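Local coordinates for molybdopterin-guanine dinucleotide biosynthesis protein B (PDB 4OYH) that binds GTP, hydrolyses it only weakly, and may act as an adapter in making and using the molybdopterin guanine dinucleotide cofactor, at residues 164-167 / 168-172. The protein carries 2 engineered substitutions. Numbering follows the deposited sequence.
Sequences VDLV and LSQLK. Engineered in segment 164-167: Leu166 (natural residue Phe).
Val164 and Leu168 lie side by side one helical turn apart, and Val164 CG2 meets Leu168 CD1 at 4.1 Å. Leu168 N bonds to Val164 O at 3.2 Å. Asp165 O takes Ser169 N at 3.1 Å, while Asp165 OD1 forms a salt bridge with Lys33 NZ. Leu166 is an engineered residue, and Leu166 O accepts two weak hydrogen bonds. One comes from the amide of Gln170. In the other, Ser169 OG bonds weakly to Leu166 O at 3.3 Å; a chi1 of 87° sets this OG between its own backbone N and carbonyl carbon. Gln170 bends at chi2 (-56°), and its NE2 makes a weak bond to the same hydroxyl. Val167 O receives Leu171 N at 3.0 Å. On the buried side, Val167 CG1 runs alongside Leu171 CD1 at 3.9 Å. Both side chains also pack on Val13 of strand 12-16. Shortening Leu171 to an alanine would probably remove the CD1 contact and open a gap beside Val167 CG1 and Val13. The i to i+4 bonds and the paired apolar side chains are those of an amphipathic alpha-helix, here the last turns of helix 161-171, packed against the parallel sheet and helix 23-35 of a P-loop NTPase fold.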
# COMPACT_ATOMS: atom_id res chain seq x y z
N VAL A 164 -26.46 -8.82 3.91
CA VAL A 164 -25.11 -8.58 4.41
C VAL A 164 -24.68 -9.76 5.30
O VAL A 164 -23.50 -10.10 5.35
CB VAL A 164 -24.92 -7.23 5.17
CG1 VAL A 164 -25.98 -6.20 4.79
CG2 VAL A 164 -24.84 -7.45 6.64
N ASP A 165 -25.64 -10.38 5.99
CA ASP A 165 -25.36 -11.55 6.85
C ASP A 165 -24.98 -12.77 5.99
O ASP A 165 -24.18 -13.61 6.39
CB ASP A 165 -26.57 -11.91 7.73
CG ASP A 165 -26.73 -10.98 8.96
OD1 ASP A 165 -25.78 -10.24 9.31
OD2 ASP A 165 -27.81 -11.01 9.60
N LEU A 166 -25.56 -12.84 4.79
CA LEU A 166 -25.23 -13.91 3.88
C LEU A 166 -23.78 -13.75 3.49
O LEU A 166 -23.06 -14.72 3.36
CB LEU A 166 -26.18 -13.91 2.67
CG LEU A 166 -25.90 -14.94 1.57
CD1 LEU A 166 -27.13 -15.20 0.77
CD2 LEU A 166 -24.85 -14.49 0.58
N VAL A 167 -23.32 -12.53 3.31
CA VAL A 167 -21.95 -12.38 2.85
C VAL A 167 -20.98 -12.76 3.95
O VAL A 167 -19.95 -13.38 3.71
CB VAL A 167 -21.66 -10.96 2.36
CG1 VAL A 167 -20.19 -10.82 2.00
CG2 VAL A 167 -22.50 -10.63 1.16
N LEU A 168 -21.33 -12.41 5.18
CA LEU A 168 -20.44 -12.63 6.31
C LEU A 168 -20.32 -14.09 6.64
O LEU A 168 -19.26 -14.57 7.08
CB LEU A 168 -20.93 -11.84 7.52
CG LEU A 168 -20.67 -10.34 7.39
CD1 LEU A 168 -21.62 -9.52 8.24
CD2 LEU A 168 -19.28 -10.07 7.79
N SER A 169 -21.38 -14.83 6.40
CA SER A 169 -21.34 -16.24 6.72
C SER A 169 -20.40 -16.90 5.73
O SER A 169 -19.70 -17.85 6.08
CB SER A 169 -22.75 -16.87 6.71
OG SER A 169 -23.12 -17.32 5.42
N GLN A 170 -20.35 -16.38 4.49
CA GLN A 170 -19.48 -16.99 3.49
C GLN A 170 -18.05 -16.58 3.77
O GLN A 170 -17.13 -17.32 3.49
CB GLN A 170 -19.86 -16.59 2.06
CG GLN A 170 -21.33 -16.81 1.67
CD GLN A 170 -21.78 -18.22 1.88
OE1 GLN A 170 -21.32 -19.14 1.22
NE2 GLN A 170 -22.68 -18.40 2.81
N LEU A 171 -17.86 -15.38 4.31
CA LEU A 171 -16.51 -14.99 4.68
C LEU A 171 -16.04 -15.74 5.94
O LEU A 171 -14.85 -15.78 6.20
CB LEU A 171 -16.43 -13.49 4.87
CG LEU A 171 -16.80 -12.64 3.63
CD1 LEU A 171 -16.87 -11.18 3.98
CD2 LEU A 171 -15.82 -12.87 2.50
N LYS A 172 -17.00 -16.37 6.64
CA LYS A 172 -16.88 -17.04 7.97
C LYS A 172 -16.70 -16.01 9.09
O LYS A 172 -17.69 -15.46 9.61
CB LYS A 172 -15.75 -18.07 8.01
CG LYS A 172 -15.76 -18.98 6.81
CD LYS A 172 -14.97 -20.25 7.09
CE LYS A 172 -15.85 -21.38 7.59
NZ LYS A 172 -15.05 -22.47 8.23